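Local coordinates for Hydrogenase/urease nickel incorporation protein HypB (Helicobacter pylori, PDB 4LPS), which is a GTPase of low activity required for nickel insertion into [NiFe] hydrogenases and for maturation of urease, at residues 61-66 with 88-93; 70-75 with 131-136; 76-81 with 97-102. All coordinates share one frame; numbering follows the deposited sequence. Where two conformers were deposited one is given.

Contact 1. Residues 61-66 with 88-93. With GDP (guanosine-5'-diphosphate), chain D.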
loop_
_atom_site.group_PDB
_atom_site.type_symbol
_atom_site.label_atom_id
_atom_site.label_comp_id
_atom_site.label_asym_id
_atom_site.label_seq_id
_atom_site.Cartn_x
_atom_site.Cartn_y
_atom_site.Cartn_z
ATOM N N THR A 61 8.414 -7.054 -0.972
ATOM C CA THR A 61 8.469 -8.427 -0.475
ATOM C C THR A 61 7.073 -8.922 -0.128
ATOM O O THR A 61 6.713 -10.062 -0.431
ATOM C CB THR A 61 9.375 -8.551 0.767
ATOM O OG1 THR A 61 10.721 -8.195 0.423
ATOM C CG2 THR A 61 9.353 -9.975 1.310
ATOM N N MET A 62 6.289 -8.055 0.503
ATOM C CA MET A 62 4.915 -8.389 0.861
ATOM C C MET A 62 4.080 -8.726 -0.370
ATOM O O MET A 62 3.339 -9.710 -0.376
ATOM C CB MET A 62 4.267 -7.237 1.622
ATOM C CG MET A 62 2.873 -7.554 2.124
ATOM S SD MET A 62 2.081 -6.087 2.801
ATOM C CE MET A 62 1.890 -5.127 1.301
ATOM N N LEU A 63 4.199 -7.900 -1.407
ATOM C CA LEU A 63 3.466 -8.126 -2.649
ATOM C C LEU A 63 3.921 -9.414 -3.329
ATOM O O LEU A 63 3.101 -10.142 -3.890
ATOM C CB LEU A 63 3.626 -6.933 -3.597
ATOM C CG LEU A 63 3.050 -5.596 -3.115
ATOM C CD1 LEU A 63 3.272 -4.508 -4.145
ATOM C CD2 LEU A 63 1.566 -5.736 -2.820
ATOM N N GLU A 64 5.224 -9.685 -3.292
ATOM C CA GLU A 64 5.759 -10.943 -3.811
ATOM C C GLU A 64 5.112 -12.138 -3.116
ATOM O O GLU A 64 4.766 -13.130 -3.757
ATOM C CB GLU A 64 7.281 -11.004 -3.640
ATOM C CG GLU A 64 8.076 -10.119 -4.592
ATOM C CD GLU A 64 9.560 -10.101 -4.264
ATOM O OE1 GLU A 64 9.905 -9.994 -3.067
ATOM O OE2 GLU A 64 10.382 -10.203 -5.199
ATOM N N ASN A 65 4.949 -12.029 -1.801
ATOM C CA ASN A 65 4.331 -13.089 -1.011
ATOM C C ASN A 65 2.822 -13.196 -1.237
ATOM O O ASN A 65 2.255 -14.287 -1.179
ATOM C CB ASN A 65 4.625 -12.871 0.475
ATOM C CG ASN A 65 6.066 -13.181 0.836
ATOM O OD1 ASN A 65 6.700 -14.035 0.217
ATOM N ND2 ASN A 65 6.597 -12.474 1.830
ATOM N N LEU A 66 2.171 -12.062 -1.490
ATOM C CA LEU A 66 0.734 -12.052 -1.763
ATOM C C LEU A 66 0.412 -12.743 -3.089
ATOM O O LEU A 66 -0.668 -13.308 -3.261
ATOM C CB LEU A 66 0.196 -10.619 -1.771
ATOM C CG LEU A 66 -0.064 -9.958 -0.413
ATOM C CD1 LEU A 66 -0.452 -8.495 -0.598
ATOM C CD2 LEU A 66 -1.144 -10.707 0.349
ATOM N N ASP A 88 10.456 -5.282 -11.638
ATOM C CA ASP A 88 11.078 -6.502 -12.146
ATOM C C ASP A 88 10.950 -7.673 -11.176
ATOM O O ASP A 88 10.657 -8.793 -11.593
ATOM C CB ASP A 88 12.553 -6.262 -12.467
ATOM C CG ASP A 88 12.756 -5.585 -13.807
ATOM O OD1 ASP A 88 11.859 -5.685 -14.668
ATOM O OD2 ASP A 88 13.823 -4.960 -14.001
ATOM N N ARG A 89 11.186 -7.421 -9.891
ATOM C CA ARG A 89 10.996 -8.449 -8.868
ATOM C C ARG A 89 9.584 -9.023 -8.914
ATOM O O ARG A 89 9.388 -10.230 -8.766
ATOM C CB ARG A 89 11.274 -7.888 -7.471
ATOM C CG ARG A 89 12.748 -7.763 -7.107
ATOM C CD ARG A 89 12.935 -6.878 -5.881
ATOM N NE ARG A 89 12.347 -7.475 -4.681
ATOM C CZ ARG A 89 12.288 -6.878 -3.493
ATOM N NH1 ARG A 89 11.734 -7.502 -2.464
ATOM N NH2 ARG A 89 12.776 -5.656 -3.334
ATOM N N LEU A 90 8.604 -8.148 -9.113
ATOM C CA LEU A 90 7.202 -8.551 -9.143
ATOM C C LEU A 90 6.865 -9.325 -10.416
ATOM O O LEU A 90 6.133 -10.317 -10.371
ATOM C CB LEU A 90 6.299 -7.323 -9.011
ATOM C CG LEU A 90 6.277 -6.666 -7.626
ATOM C CD1 LEU A 90 5.437 -5.407 -7.640
ATOM C CD2 LEU A 90 5.745 -7.630 -6.588
ATOM N N ARG A 91 7.398 -8.871 -11.547
ATOM C CA ARG A 91 7.139 -9.526 -12.829
ATOM C C ARG A 91 7.814 -10.893 -12.877
ATOM O O ARG A 91 7.305 -11.818 -13.511
ATOM C CB ARG A 91 7.593 -8.649 -14.000
ATOM C CG ARG A 91 6.687 -7.437 -14.232
ATOM C CD ARG A 91 7.052 -6.640 -15.484
ATOM N NE ARG A 91 8.359 -5.991 -15.404
ATOM C CZ ARG A 91 8.533 -4.673 -15.358
ATOM N NH1 ARG A 91 7.481 -3.864 -15.386
ATOM N NH2 ARG A 91 9.754 -4.160 -15.289
ATOM N N LYS A 92 8.964 -11.007 -12.220
ATOM C CA LYS A 92 9.634 -12.295 -12.044
ATOM C C LYS A 92 8.721 -13.302 -11.331
ATOM O O LYS A 92 8.876 -14.515 -11.488
ATOM C CB LYS A 92 10.944 -12.102 -11.267
ATOM C CG LYS A 92 11.684 -13.384 -10.879
ATOM C CD LYS A 92 12.040 -14.234 -12.095
ATOM C CE LYS A 92 12.919 -15.421 -11.713
ATOM N NZ LYS A 92 14.354 -15.044 -11.612
ATOM N N LYS A 93 7.763 -12.793 -10.557
ATOM C CA LYS A 93 6.825 -13.646 -9.828
ATOM C C LYS A 93 5.484 -13.839 -10.539
ATOM O O LYS A 93 4.568 -14.443 -9.980
ATOM C CB LYS A 93 6.577 -13.078 -8.428
ATOM C CG LYS A 93 7.765 -13.202 -7.489
ATOM C CD LYS A 93 7.743 -14.549 -6.783
ATOM C CE LYS A 93 6.511 -14.680 -5.911
ATOM N NZ LYS A 93 6.412 -16.009 -5.250
HETATM P PB GDP D . 10.476 -2.071 0.293
HETATM O O1B GDP D . 11.673 -1.247 -0.110
HETATM O O2B GDP D . 9.708 -2.519 -0.925
HETATM O O3B GDP D . 9.545 -1.258 1.157
HETATM O O3A GDP D . 10.965 -3.341 1.143
HETATM P PA GDP D . 11.734 -4.600 0.493
HETATM O O1A GDP D . 10.737 -5.625 0.019
HETATM O O2A GDP D . 12.663 -4.185 -0.618
HETATM O "O5'" GDP D . 12.527 -5.187 1.752
HETATM C "C5'" GDP D . 13.757 -4.603 2.173
HETATM C "C4'" GDP D . 14.540 -5.641 2.962
HETATM O "O4'" GDP D . 13.743 -6.123 4.045
HETATM C "C3'" GDP D . 14.864 -6.845 2.096
HETATM O "O3'" GDP D . 16.193 -7.267 2.415
HETATM C "C2'" GDP D . 13.897 -7.920 2.534
HETATM O "O2'" GDP D . 14.497 -9.210 2.428
HETATM C "C1'" GDP D . 13.661 -7.550 3.986
HETATM N N9 GDP D . 12.336 -7.979 4.487
HETATM C C8 GDP D . 11.128 -7.780 3.925
HETATM N N7 GDP D . 10.149 -8.301 4.706
HETATM C C5 GDP D . 10.734 -8.833 5.799
HETATM C C6 GDP D . 10.296 -9.537 7.028
HETATM O O6 GDP D . 9.089 -9.770 7.238
HETATM N N1 GDP D . 11.231 -9.916 7.908
HETATM C C2 GDP D . 12.541 -9.678 7.706
HETATM N N2 GDP D . 13.439 -10.088 8.633
HETATM N N3 GDP D . 13.013 -9.039 6.608
HETATM C C4 GDP D . 12.172 -8.607 5.646
HETATM O O HOH W 1 11.137 -11.682 -7.471
#
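The GDP site of this P-loop GTPase is where Thr61 and Arg89 meet, two residues from different helices that converge on the alpha-phosphate. Thr61 grips O1A of GDP twice, through its backbone N and through its hydroxyl, OG1 lying 2.6 Å from O1A. Arg89 approaches from the other helix with its chain bent at chi3 (65°), which turns the guanidinium edge to the same phosphate: NH2 gives an almost straight bond to GDP O2A at 3.1 Å, and NH1 reaches O1A over a longer one. Glu64, about one helical turn after Thr60, steadies that arginine. Its OE1 receives Arg89 NH1 at 3.1 Å in a salt bridge, met from above the carboxylate plane, while the bond from Arg89 NE to Glu64 OE2 is weak at 3.4 Å. Water 1 donates to both Glu64 OE2 and Arg89 O, tying the carboxylate to the arginine's own backbone. On the inner side, Leu90 CD2 packs 3.7 Å from Leu63 CB. Lys93 lays CE near Glu64 O, its amine going on to a salt bridge with Asp68. Beneath the pair of helices, 59-66 and 85-91, Leu63 and Leu90 both rest on Val76 of strand 74-80.

Contact 2. Residues 70-75 with 131-136. With MG (magnesium ion), chain C.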
loop_
_atom_site.group_PDB
_atom_site.type_symbol
_atom_site.label_atom_id
_atom_site.label_comp_id
_atom_site.label_asym_id
_atom_site.label_seq_id
_atom_site.Cartn_x
_atom_site.Cartn_y
_atom_site.Cartn_z
ATOM N N LYS A 70 -3.679 -17.667 -4.828
ATOM C CA LYS A 70 -4.317 -17.719 -6.137
ATOM C C LYS A 70 -5.688 -17.056 -6.124
ATOM O O LYS A 70 -6.174 -16.588 -7.159
ATOM C CB LYS A 70 -4.418 -19.174 -6.603
ATOM C CG LYS A 70 -3.054 -19.790 -6.894
ATOM C CD LYS A 70 -2.222 -18.849 -7.752
ATOM C CE LYS A 70 -0.920 -18.458 -7.061
ATOM N NZ LYS A 70 -0.109 -17.542 -7.913
ATOM N N ASP A 71 -6.298 -16.991 -4.943
ATOM C CA ASP A 71 -7.576 -16.306 -4.787
ATOM C C ASP A 71 -7.389 -14.799 -4.633
ATOM O O ASP A 71 -8.362 -14.063 -4.466
ATOM C CB ASP A 71 -8.344 -16.866 -3.585
ATOM C CG ASP A 71 -7.587 -16.699 -2.280
ATOM O OD1 ASP A 71 -6.341 -16.628 -2.315
ATOM O OD2 ASP A 71 -8.237 -16.633 -1.214
ATOM N N PHE A 72 -6.144 -14.339 -4.708
ATOM C CA PHE A 72 -5.860 -12.914 -4.603
ATOM C C PHE A 72 -5.296 -12.403 -5.922
ATOM O O PHE A 72 -4.094 -12.508 -6.184
ATOM C CB PHE A 72 -4.888 -12.639 -3.454
ATOM C CG PHE A 72 -4.741 -11.184 -3.120
ATOM C CD1 PHE A 72 -5.817 -10.462 -2.625
ATOM C CD2 PHE A 72 -3.527 -10.540 -3.293
ATOM C CE1 PHE A 72 -5.684 -9.121 -2.313
ATOM C CE2 PHE A 72 -3.384 -9.199 -2.985
ATOM C CZ PHE A 72 -4.464 -8.487 -2.493
ATOM N N LYS A 73 -6.181 -11.849 -6.744
ATOM C CA LYS A 73 -5.851 -11.456 -8.108
ATOM C C LYS A 73 -5.601 -9.960 -8.195
ATOM O O LYS A 73 -6.514 -9.159 -7.987
ATOM C CB LYS A 73 -6.980 -11.845 -9.061
ATOM C CG LYS A 73 -7.352 -13.316 -9.021
ATOM C CD LYS A 73 -8.690 -13.543 -9.700
ATOM C CE LYS A 73 -9.201 -14.949 -9.443
ATOM N NZ LYS A 73 -10.588 -15.134 -9.955
ATOM N N PHE A 74 -4.363 -9.582 -8.494
ATOM C CA PHE A 74 -3.996 -8.173 -8.518
ATOM C C PHE A 74 -2.917 -7.843 -9.543
ATOM O O PHE A 74 -2.172 -8.717 -9.988
ATOM C CB PHE A 74 -3.536 -7.731 -7.125
ATOM C CG PHE A 74 -2.217 -8.314 -6.708
ATOM C CD1 PHE A 74 -2.144 -9.609 -6.218
ATOM C CD2 PHE A 74 -1.051 -7.570 -6.801
ATOM C CE1 PHE A 74 -0.936 -10.152 -5.827
ATOM C CE2 PHE A 74 0.163 -8.108 -6.414
ATOM C CZ PHE A 74 0.221 -9.400 -5.926
ATOM N N CYS A 75 -2.854 -6.569 -9.914
ATOM C CA CYS A 75 -1.750 -6.034 -10.700
ATOM C C CYS A 75 -1.188 -4.836 -9.940
ATOM O O CYS A 75 -1.826 -4.329 -9.013
ATOM C CB CYS A 75 -2.200 -5.660 -12.116
ATOM S SG CYS A 75 -3.549 -4.483 -12.201
ATOM N N PHE A 131 -7.934 -6.539 -7.676
ATOM C CA PHE A 131 -7.235 -5.489 -6.957
ATOM C C PHE A 131 -6.225 -4.797 -7.860
ATOM O O PHE A 131 -5.540 -5.442 -8.654
ATOM C CB PHE A 131 -6.513 -6.051 -5.727
ATOM C CG PHE A 131 -7.428 -6.662 -4.699
ATOM C CD1 PHE A 131 -7.877 -7.968 -4.832
ATOM C CD2 PHE A 131 -7.822 -5.931 -3.588
ATOM C CE1 PHE A 131 -8.714 -8.529 -3.877
ATOM C CE2 PHE A 131 -8.656 -6.486 -2.631
ATOM C CZ PHE A 131 -9.102 -7.784 -2.775
ATOM N N LEU A 132 -6.146 -3.477 -7.740
ATOM C CA LEU A 132 -5.031 -2.735 -8.309
ATOM C C LEU A 132 -4.250 -2.163 -7.146
ATOM O O LEU A 132 -4.787 -1.405 -6.337
ATOM C CB LEU A 132 -5.508 -1.630 -9.258
ATOM C CG LEU A 132 -4.431 -0.634 -9.701
ATOM C CD1 LEU A 132 -3.461 -1.272 -10.681
ATOM C CD2 LEU A 132 -5.058 0.607 -10.317
ATOM N N ILE A 133 -2.979 -2.530 -7.062
ATOM C CA ILE A 133 -2.173 -2.161 -5.914
ATOM C C ILE A 133 -1.124 -1.122 -6.282
ATOM O O ILE A 133 -0.317 -1.323 -7.192
ATOM C CB ILE A 133 -1.491 -3.402 -5.294
ATOM C CG1 ILE A 133 -2.557 -4.365 -4.756
ATOM C CG2 ILE A 133 -0.528 -2.997 -4.188
ATOM C CD1 ILE A 133 -2.007 -5.566 -3.998
ATOM N N ILE A 134 -1.168 0.000 -5.578
ATOM C CA ILE A 134 -0.190 1.061 -5.742
ATOM C C ILE A 134 0.867 0.962 -4.650
ATOM O O ILE A 134 0.552 1.091 -3.463
ATOM C CB ILE A 134 -0.860 2.455 -5.699
ATOM C CG1 ILE A 134 -1.899 2.578 -6.817
ATOM C CG2 ILE A 134 0.175 3.564 -5.809
ATOM C CD1 ILE A 134 -2.807 3.783 -6.681
ATOM N N GLU A 135 2.112 0.702 -5.038
ATOM C CA GLU A 135 3.215 0.798 -4.090
ATOM C C GLU A 135 3.864 2.165 -4.225
ATOM O O GLU A 135 4.538 2.455 -5.214
ATOM C CB GLU A 135 4.247 -0.319 -4.290
ATOM C CG GLU A 135 5.307 -0.321 -3.185
ATOM C CD GLU A 135 6.428 -1.316 -3.403
ATOM O OE1 GLU A 135 7.601 -0.948 -3.180
ATOM O OE2 GLU A 135 6.144 -2.467 -3.793
ATOM N N ASN A 136 3.628 3.012 -3.232
ATOM C CA ASN A 136 4.089 4.389 -3.283
ATOM C C ASN A 136 5.595 4.517 -3.084
ATOM O O ASN A 136 6.260 3.575 -2.646
ATOM C CB ASN A 136 3.356 5.225 -2.233
ATOM C CG ASN A 136 2.955 6.587 -2.754
ATOM O OD1 ASN A 136 3.776 7.311 -3.322
ATOM N ND2 ASN A 136 1.687 6.945 -2.572
HETATM MG MG MG C . 9.933 -1.611 -2.959
HETATM O O HOH W 2 12.050 -2.373 -2.709
#
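Phe131 and Phe72 pack where strand 131-135 runs parallel to the start of strand 74-80, inside the parallel sheet of a P-loop NTPase fold. Followed outward, Phe131 begins with CB 3.7 Å from Phe74 CB, its bridge partner on the same face of the sheet. CG next comes under Phe72 CE1. CD1 lies between two neighbours, Phe72 CE1 on the ring face and Lys73 O at the ring edge. CE1 and CZ, at the far end, also touch Phe72 CE1, which stands 3.4 Å above the ring plane and over its centre. The two rings are oblique, with planes 40° apart. Ile133, two residues on and on the side of Phe72 and Phe74, puts CD1 3.6 Å from Phe74 CD2 and also touches Phe72. Leu66 of helix 59-66 and Leu228 of helix 218-234 also touch Phe72.

Backbone bonds from Phe131 N to Lys73 O, Cys75 N to Phe131 O and Ile133 N to Cys75 O hold the strands in register. Strand 131-135 carries Glu135 to the nucleotide site, where Thr60 and Asp86 share its magnesium. With CG anti to the backbone N (chi1 -173°) and the chain extended beyond it, the carboxylate reaches out far enough for OE1 to bind the magnesium ion at 2.4 Å.

Contact 3. Residues 76-81 with 97-102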
loop_
_atom_site.group_PDB
_atom_site.type_symbol
_atom_site.label_atom_id
_atom_site.label_comp_id
_atom_site.label_asym_id
_atom_site.label_seq_id
_atom_site.Cartn_x
_atom_site.Cartn_y
_atom_site.Cartn_z
ATOM N N VAL A 76 0.003 -4.386 -10.313
ATOM C CA VAL A 76 0.705 -3.407 -9.493
ATOM C C VAL A 76 1.157 -2.175 -10.272
ATOM O O VAL A 76 1.620 -2.269 -11.411
ATOM C CB VAL A 76 1.939 -4.053 -8.807
ATOM C CG1 VAL A 76 2.689 -3.033 -7.962
ATOM C CG2 VAL A 76 1.517 -5.231 -7.944
ATOM N N VAL A 77 0.991 -1.015 -9.648
ATOM C CA VAL A 77 1.630 0.207 -10.106
ATOM C C VAL A 77 2.743 0.565 -9.119
ATOM O O VAL A 77 2.484 0.777 -7.931
ATOM C CB VAL A 77 0.625 1.368 -10.223
ATOM C CG1 VAL A 77 1.352 2.689 -10.331
ATOM C CG2 VAL A 77 -0.291 1.164 -11.424
ATOM N N GLU A 78 3.980 0.618 -9.610
ATOM C CA GLU A 78 5.144 0.838 -8.753
ATOM C C GLU A 78 5.647 2.265 -8.842
ATOM O O GLU A 78 5.859 2.784 -9.939
ATOM C CB GLU A 78 6.283 -0.115 -9.130
ATOM C CG GLU A 78 6.182 -1.502 -8.526
ATOM C CD GLU A 78 6.495 -1.516 -7.046
ATOM O OE1 GLU A 78 6.261 -2.561 -6.410
ATOM O OE2 GLU A 78 6.982 -0.491 -6.520
ATOM N N GLY A 79 5.820 2.905 -7.688
ATOM C CA GLY A 79 6.358 4.251 -7.658
ATOM C C GLY A 79 7.766 4.311 -7.097
ATOM O O GLY A 79 7.995 4.001 -5.927
ATOM N N ASP A 80 8.714 4.702 -7.939
ATOM C CA ASP A 80 10.091 4.912 -7.506
ATOM C C ASP A 80 10.656 6.132 -8.212
ATOM O O ASP A 80 10.102 6.585 -9.213
ATOM C CB ASP A 80 10.960 3.679 -7.771
ATOM C CG ASP A 80 10.732 2.577 -6.753
ATOM O OD1 ASP A 80 11.043 2.797 -5.565
ATOM O OD2 ASP A 80 10.251 1.490 -7.138
ATOM N N LEU A 81 11.748 6.672 -7.683
ATOM C CA LEU A 81 12.467 7.737 -8.365
ATOM C C LEU A 81 13.089 7.224 -9.660
ATOM O O LEU A 81 12.871 7.800 -10.728
ATOM C CB LEU A 81 13.547 8.331 -7.457
ATOM C CG LEU A 81 13.176 9.524 -6.568
ATOM C CD1 LEU A 81 11.959 9.222 -5.713
ATOM C CD2 LEU A 81 14.360 9.908 -5.688
ATOM N N ALA A 97 2.932 -5.730 -13.543
ATOM C CA ALA A 97 3.372 -4.572 -12.783
ATOM C C ALA A 97 3.980 -3.554 -13.721
ATOM O O ALA A 97 4.673 -3.915 -14.672
ATOM C CB ALA A 97 4.374 -4.979 -11.713
ATOM N N HIS A 98 3.741 -2.278 -13.447
ATOM C CA HIS A 98 4.374 -1.237 -14.238
ATOM C C HIS A 98 4.971 -0.159 -13.350
ATOM O O HIS A 98 4.342 0.316 -12.403
ATOM C CB HIS A 98 3.382 -0.637 -15.231
ATOM C CG HIS A 98 3.358 -1.348 -16.547
ATOM N ND1 HIS A 98 4.330 -1.167 -17.506
ATOM C CD2 HIS A 98 2.490 -2.255 -17.058
ATOM C CE1 HIS A 98 4.060 -1.923 -18.554
ATOM N NE2 HIS A 98 2.949 -2.592 -18.310
ATOM N N GLN A 99 6.210 0.206 -13.665
ATOM C CA GLN A 99 6.970 1.137 -12.861
ATOM C C GLN A 99 6.679 2.579 -13.258
ATOM O O GLN A 99 6.724 2.932 -14.438
ATOM C CB GLN A 99 8.462 0.825 -13.011
ATOM C CG GLN A 99 9.380 1.707 -12.203
ATOM C CD GLN A 99 9.445 1.277 -10.754
ATOM O OE1 GLN A 99 9.767 0.128 -10.444
ATOM N NE2 GLN A 99 9.118 2.193 -9.858
ATOM N N ILE A 100 6.379 3.408 -12.267
ATOM C CA ILE A 100 6.359 4.846 -12.475
ATOM C C ILE A 100 7.671 5.417 -11.967
ATOM O O ILE A 100 8.009 5.252 -10.795
ATOM C CB ILE A 100 5.190 5.538 -11.742
ATOM C CG1 ILE A 100 3.841 5.002 -12.220
ATOM C CG2 ILE A 100 5.246 7.041 -11.950
ATOM C CD1 ILE A 100 2.657 5.692 -11.565
ATOM N N THR A 101 8.431 6.054 -12.849
ATOM C CA THR A 101 9.657 6.699 -12.413
ATOM C C THR A 101 9.352 8.176 -12.233
ATOM O O THR A 101 9.104 8.896 -13.201
ATOM C CB THR A 101 10.818 6.492 -13.405
ATOM O OG1 THR A 101 10.385 6.807 -14.733
ATOM C CG2 THR A 101 11.294 5.048 -13.366
ATOM N N THR A 102 9.374 8.611 -10.978
ATOM C CA THR A 102 9.044 9.983 -10.620
ATOM C C THR A 102 10.215 10.915 -10.887
ATOM O O THR A 102 10.046 12.131 -10.986
ATOM C CB THR A 102 8.638 10.088 -9.140
ATOM O OG1 THR A 102 9.774 9.809 -8.312
ATOM C CG2 THR A 102 7.537 9.086 -8.822
HETATM O O HOH W 3 11.873 0.188 -8.525
#
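In Gln99 the first torsion carries CG away from the backbone N (chi1 -179°), and a bend at chi2 (80°) folds the amide back over the neighbouring strand toward Asp80. The aspartate carries CG beside its own backbone N, presenting OD2 to the amide. Gln99 NE2 donates to Asp80 OD2 at 3.0 Å, meeting it on the anti side of the carboxylate, and the two side chains cross at about a right angle. The same NE2 makes a weak bond to Ile100 O, while Gln99 OE1 and Asp80 OD2 both lie within hydrogen-bonding distance of water 3. Glu78 CB packs beside this amide.

These residues belong to the beta-alpha-beta unit formed by strand 74-80, helix 85-91 and strand 97-101, in which the last strand lies at one margin of the chain's parallel sheet. The two strand directions diverge by 25°. Backbone bonds pass back and forth between them: Val76 O receives His98 N, His98 O receives Glu78 N at 2.8 Å, and Ile100 O receives Asp80 N, in a nearly linear bond. Thr102 N closes the series on Asp80 O.

On the face of Val76 and Glu78, Val76 CB meets Ala97 CB at 3.9 Å, and helix 85-91 covers them through Leu90. The reverse face is apolar where Val77 CG1 presses on Ile100 CD1 at 3.5 Å, a tight carbon contact, and Ala116 and Leu120 of helix 110-122 pack against Val77. His98 sets out from that face as well; in the conformer given, its NE2 is bonded to Glu123. Past the strand ends, Leu81 CD1 approaches Thr102 OG1 at 3.4 Å, and that hydroxyl is hydrogen-bonded to Ala105 O, just before the nickel ligand Cys106.

Overall arrangement
Of the elements in these contacts, helix 59-66 comes first along the chain from the N terminus and supplies one side of contact 1, whose loop closes when helix 85-91 returns to it. Strand 74-80 lies between them, and its entry residues open contact 2 before that closure, so contacts 1 and 2 cross. The later part of the same strand opens contact 3, which crosses contact 1 in the same way and closes at strand 97-101. Contact 2 waits for strand 131-135, and contact 3 is nested inside its loop. Strand 74-80 thus has 97-101 on one side and 131-135 on the other, while Leu63 reaches Ile133 of contact 2 and Arg91 is bonded to Ala97 O of contact 3.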